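Long-range contact in Cys-Gly metallodipeptidase DUG1 (Saccharomyces cerevisiae, PDB 4G1P), which hydrolyses the dipeptide Cys-Gly as a metal-dependent dipeptidase and serves as the catalytic component of the glutathione-degrading DUG complex: residues 94-106 with 158-172. Numbering follows the deposited sequence.
Sequences KKTVLVYGHYDVQ and EFPVNLVTCFEGMEE. With ZN (zinc ion), chain B; GLY (glycine), chain D.
One face of the H102 imidazole carries E171 CB in a CH-pi contact, 3.5 Å from the ring centroid, while D104 O takes the ND1 hydrogen bond at the edge, near the ring plane. Over a face of the Y103 ring sits G169 CA, and F167 O lies at its edge; Y103 OH reaches P82 O. The Y100 hydroxyl donates to the anti lone pair of E168 OE2 (2.7 Å), ring and carboxylate planes 53° apart, and S175 OG also bonds that oxygen. F167 turns its ring edge to G101 N. E172 N uses the syn lone pair of D104 OD2 (2.8 Å), which S33 OG also bonds; E171 N meets D104 OD1 (3.0 Å) on the syn side, 28° out of plane. Together they fix the turn after strand 162-168. E172 folds back at chi2 (-74°), binding zinc through OE2 at 2.1 Å and more loosely through OE1, which Q106 NE2 meets from above the carboxylate plane (2.6 Å). D137 and H450 complete the protein ligands, D137 also serving the second zinc. The H102 side chain approaches that metal to about 4 Å (nearest atoms), close to D200; an alanine here would probably cost it a likely ligand, E171 CB its ring partner and D104 O the ND1 donor. Strands 96-102 and 162-168 run parallel, laddered from N162 N-K95 O to Y103 N-E168 O, weakly at G101 N-C166 O, with L98 CD1 against V164 CG1. At the far end K94 NZ bridges to E158 OE2 (3.0 Å) and D91. Parallel strands carrying metal ligands and the probable proton acceptor E171 at or just beyond their C-terminal ends are characteristic of M20 di-zinc catalytic domains.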
# COMPACT_ATOMS: atom_id res chain seq x y z
N LYS A 94 -16.10 44.44 -25.26
CA LYS A 94 -16.71 43.42 -24.44
C LYS A 94 -15.87 43.14 -23.21
O LYS A 94 -14.65 43.37 -23.21
CB LYS A 94 -16.92 42.14 -25.24
CG LYS A 94 -17.97 42.27 -26.34
CD LYS A 94 -18.50 40.90 -26.74
CE LYS A 94 -19.59 40.99 -27.79
NZ LYS A 94 -19.01 40.90 -29.15
N LYS A 95 -16.51 42.67 -22.14
CA LYS A 95 -15.76 42.21 -20.98
C LYS A 95 -14.98 40.93 -21.30
O LYS A 95 -15.34 40.15 -22.19
CB LYS A 95 -16.70 42.00 -19.80
CG LYS A 95 -17.38 43.26 -19.34
CD LYS A 95 -18.51 42.95 -18.37
CE LYS A 95 -19.28 44.21 -17.96
NZ LYS A 95 -20.40 43.93 -17.02
N THR A 96 -13.90 40.71 -20.58
CA THR A 96 -13.13 39.49 -20.76
C THR A 96 -13.24 38.56 -19.56
O THR A 96 -12.88 38.92 -18.45
CB THR A 96 -11.67 39.81 -21.02
OG1 THR A 96 -11.56 40.52 -22.25
CG2 THR A 96 -10.86 38.53 -21.10
N VAL A 97 -13.78 37.36 -19.77
CA VAL A 97 -13.84 36.38 -18.69
C VAL A 97 -12.80 35.28 -18.87
O VAL A 97 -12.73 34.64 -19.92
CB VAL A 97 -15.23 35.74 -18.56
CG1 VAL A 97 -15.24 34.76 -17.40
CG2 VAL A 97 -16.27 36.81 -18.35
N LEU A 98 -11.99 35.07 -17.85
CA LEU A 98 -11.04 33.97 -17.85
C LEU A 98 -11.69 32.78 -17.16
O LEU A 98 -12.19 32.90 -16.03
CB LEU A 98 -9.75 34.36 -17.13
CG LEU A 98 -8.72 33.26 -16.86
CD1 LEU A 98 -8.44 32.51 -18.13
CD2 LEU A 98 -7.42 33.84 -16.36
N VAL A 99 -11.70 31.64 -17.85
CA VAL A 99 -12.15 30.40 -17.23
C VAL A 99 -11.00 29.44 -17.03
O VAL A 99 -10.17 29.25 -17.92
CB VAL A 99 -13.31 29.71 -18.00
CG1 VAL A 99 -14.55 30.58 -17.98
CG2 VAL A 99 -12.90 29.38 -19.43
N TYR A 100 -10.96 28.85 -15.84
CA TYR A 100 -9.93 27.88 -15.47
C TYR A 100 -10.56 26.54 -15.14
O TYR A 100 -11.65 26.47 -14.55
CB TYR A 100 -9.18 28.39 -14.25
CG TYR A 100 -8.46 27.31 -13.46
CD1 TYR A 100 -9.13 26.58 -12.47
CD2 TYR A 100 -7.12 27.05 -13.68
CE1 TYR A 100 -8.48 25.60 -11.76
CE2 TYR A 100 -6.46 26.09 -12.96
CZ TYR A 100 -7.15 25.37 -12.01
OH TYR A 100 -6.48 24.41 -11.29
N GLY A 101 -9.84 25.47 -15.48
CA GLY A 101 -10.21 24.11 -15.13
C GLY A 101 -8.99 23.21 -15.25
O GLY A 101 -7.87 23.69 -15.48
N HIS A 102 -9.18 21.91 -15.11
CA HIS A 102 -8.04 21.03 -15.20
C HIS A 102 -8.35 19.73 -15.91
O HIS A 102 -9.41 19.13 -15.71
CB HIS A 102 -7.41 20.78 -13.83
CG HIS A 102 -8.25 19.96 -12.89
ND1 HIS A 102 -8.19 18.58 -12.85
CD2 HIS A 102 -9.11 20.34 -11.91
CE1 HIS A 102 -9.02 18.15 -11.91
NE2 HIS A 102 -9.58 19.19 -11.33
N TYR A 103 -7.40 19.30 -16.73
CA TYR A 103 -7.63 18.15 -17.58
C TYR A 103 -6.97 16.85 -17.11
O TYR A 103 -7.18 15.81 -17.72
CB TYR A 103 -7.23 18.45 -19.01
CG TYR A 103 -5.78 18.81 -19.22
CD1 TYR A 103 -4.80 17.82 -19.29
CD2 TYR A 103 -5.38 20.14 -19.40
CE1 TYR A 103 -3.46 18.13 -19.50
CE2 TYR A 103 -4.05 20.46 -19.62
CZ TYR A 103 -3.09 19.45 -19.67
OH TYR A 103 -1.77 19.74 -19.89
N ASP A 104 -6.16 16.91 -16.05
CA ASP A 104 -5.61 15.70 -15.46
C ASP A 104 -6.65 15.16 -14.51
O ASP A 104 -7.62 15.86 -14.21
CB ASP A 104 -4.29 15.96 -14.72
CG ASP A 104 -4.44 16.95 -13.57
OD1 ASP A 104 -4.89 18.09 -13.80
OD2 ASP A 104 -4.09 16.58 -12.42
N VAL A 105 -6.46 13.93 -14.05
CA VAL A 105 -7.46 13.19 -13.28
C VAL A 105 -6.82 12.25 -12.26
O VAL A 105 -5.69 11.81 -12.44
CB VAL A 105 -8.37 12.33 -14.20
CG1 VAL A 105 -9.21 13.20 -15.13
CG2 VAL A 105 -7.53 11.34 -15.01
N GLN A 106 -7.56 11.93 -11.21
CA GLN A 106 -7.14 10.94 -10.22
C GLN A 106 -6.93 9.56 -10.85
O GLN A 106 -7.55 9.23 -11.85
CB GLN A 106 -8.19 10.84 -9.11
CG GLN A 106 -8.22 12.03 -8.18
CD GLN A 106 -7.04 12.04 -7.23
OE1 GLN A 106 -6.76 11.04 -6.57
NE2 GLN A 106 -6.33 13.17 -7.15
N GLU A 158 -24.87 36.17 -30.82
CA GLU A 158 -23.60 36.83 -30.51
C GLU A 158 -23.02 36.36 -29.17
O GLU A 158 -23.71 36.36 -28.15
CB GLU A 158 -23.80 38.34 -30.49
CG GLU A 158 -22.52 39.13 -30.54
CD GLU A 158 -22.76 40.63 -30.47
OE1 GLU A 158 -23.88 41.07 -30.81
OE2 GLU A 158 -21.83 41.36 -30.08
N PHE A 159 -21.75 35.95 -29.18
CA PHE A 159 -21.10 35.55 -27.93
C PHE A 159 -20.88 36.79 -27.05
O PHE A 159 -20.33 37.78 -27.50
CB PHE A 159 -19.77 34.83 -28.19
CG PHE A 159 -19.27 34.05 -27.00
CD1 PHE A 159 -19.96 32.95 -26.53
CD2 PHE A 159 -18.11 34.42 -26.35
CE1 PHE A 159 -19.50 32.25 -25.45
CE2 PHE A 159 -17.65 33.72 -25.27
CZ PHE A 159 -18.35 32.63 -24.81
N PRO A 160 -21.34 36.73 -25.79
CA PRO A 160 -21.45 37.97 -25.02
C PRO A 160 -20.15 38.52 -24.44
O PRO A 160 -20.13 39.67 -24.02
CB PRO A 160 -22.42 37.59 -23.90
CG PRO A 160 -22.25 36.13 -23.74
CD PRO A 160 -21.95 35.59 -25.10
N VAL A 161 -19.08 37.72 -24.39
CA VAL A 161 -17.83 38.22 -23.82
C VAL A 161 -16.63 37.75 -24.62
O VAL A 161 -16.77 37.00 -25.56
CB VAL A 161 -17.63 37.78 -22.34
CG1 VAL A 161 -18.82 38.17 -21.46
CG2 VAL A 161 -17.33 36.28 -22.26
N ASN A 162 -15.44 38.22 -24.26
CA ASN A 162 -14.22 37.62 -24.76
C ASN A 162 -13.78 36.55 -23.78
O ASN A 162 -13.52 36.84 -22.62
CB ASN A 162 -13.12 38.66 -24.90
CG ASN A 162 -13.51 39.81 -25.81
OD1 ASN A 162 -13.83 39.62 -26.99
ND2 ASN A 162 -13.51 41.01 -25.26
N LEU A 163 -13.73 35.30 -24.24
CA LEU A 163 -13.37 34.21 -23.38
C LEU A 163 -11.86 33.99 -23.41
O LEU A 163 -11.24 34.10 -24.46
CB LEU A 163 -14.09 32.93 -23.78
CG LEU A 163 -14.13 31.94 -22.63
CD1 LEU A 163 -14.98 32.51 -21.49
CD2 LEU A 163 -14.64 30.58 -23.09
N VAL A 164 -11.29 33.69 -22.26
CA VAL A 164 -9.87 33.41 -22.16
C VAL A 164 -9.76 32.17 -21.31
O VAL A 164 -10.49 32.02 -20.33
CB VAL A 164 -9.08 34.56 -21.53
CG1 VAL A 164 -7.64 34.17 -21.27
CG2 VAL A 164 -9.14 35.76 -22.42
N THR A 165 -8.85 31.28 -21.69
CA THR A 165 -8.83 29.96 -21.10
C THR A 165 -7.52 29.74 -20.40
O THR A 165 -6.49 30.23 -20.82
CB THR A 165 -9.05 28.89 -22.19
OG1 THR A 165 -9.95 27.92 -21.69
CG2 THR A 165 -7.80 28.18 -22.55
N CYS A 166 -7.57 29.00 -19.30
CA CYS A 166 -6.37 28.60 -18.59
C CYS A 166 -6.58 27.19 -17.99
O CYS A 166 -7.04 27.04 -16.86
CB CYS A 166 -6.02 29.64 -17.51
SG CYS A 166 -4.53 29.23 -16.55
N PHE A 167 -6.25 26.17 -18.77
CA PHE A 167 -6.50 24.78 -18.40
C PHE A 167 -5.18 24.06 -18.07
O PHE A 167 -4.32 23.89 -18.93
CB PHE A 167 -7.20 24.05 -19.56
CG PHE A 167 -8.59 24.57 -19.88
CD1 PHE A 167 -9.37 25.18 -18.91
CD2 PHE A 167 -9.11 24.44 -21.17
CE1 PHE A 167 -10.66 25.66 -19.21
CE2 PHE A 167 -10.40 24.91 -21.48
CZ PHE A 167 -11.18 25.52 -20.50
N GLU A 168 -5.02 23.64 -16.82
CA GLU A 168 -3.77 22.97 -16.42
C GLU A 168 -3.98 21.47 -16.35
O GLU A 168 -5.12 21.00 -16.43
CB GLU A 168 -3.26 23.48 -15.06
CG GLU A 168 -4.12 23.04 -13.87
CD GLU A 168 -3.36 23.02 -12.56
OE1 GLU A 168 -2.17 22.65 -12.55
OE2 GLU A 168 -3.95 23.39 -11.53
N GLY A 169 -2.88 20.73 -16.19
CA GLY A 169 -2.92 19.29 -16.09
C GLY A 169 -2.13 18.75 -14.91
O GLY A 169 -1.62 17.62 -14.93
N MET A 170 -2.02 19.57 -13.86
CA MET A 170 -1.34 19.14 -12.65
C MET A 170 -2.20 19.39 -11.41
O MET A 170 -1.68 19.40 -10.29
CB MET A 170 0.01 19.84 -12.48
CG MET A 170 1.15 19.25 -13.32
SD MET A 170 1.56 17.55 -12.89
CE MET A 170 2.57 17.77 -11.43
N GLU A 171 -3.50 19.59 -11.59
CA GLU A 171 -4.34 19.95 -10.45
C GLU A 171 -4.39 18.85 -9.40
O GLU A 171 -4.39 19.13 -8.21
CB GLU A 171 -5.75 20.34 -10.89
CG GLU A 171 -6.50 21.23 -9.91
CD GLU A 171 -7.39 20.47 -8.93
OE1 GLU A 171 -7.38 19.22 -8.93
OE2 GLU A 171 -8.12 21.14 -8.15
N GLU A 172 -4.40 17.60 -9.85
CA GLU A 172 -4.46 16.47 -8.93
C GLU A 172 -3.08 16.14 -8.36
O GLU A 172 -2.92 15.16 -7.63
CB GLU A 172 -5.08 15.24 -9.61
CG GLU A 172 -6.45 15.47 -10.25
CD GLU A 172 -7.57 15.58 -9.22
OE1 GLU A 172 -7.30 15.47 -8.01
OE2 GLU A 172 -8.74 15.77 -9.62
ZN ZN B . -9.80 16.19 -7.89
N GLY D . -10.56 17.70 -5.93
CA GLY D . -9.40 18.17 -6.66
C GLY D . -8.40 18.56 -5.61
O GLY D . -8.17 19.74 -5.36
O HOH W 1 -19.03 41.78 -22.90
O HOH W 2 -10.00 13.65 -10.87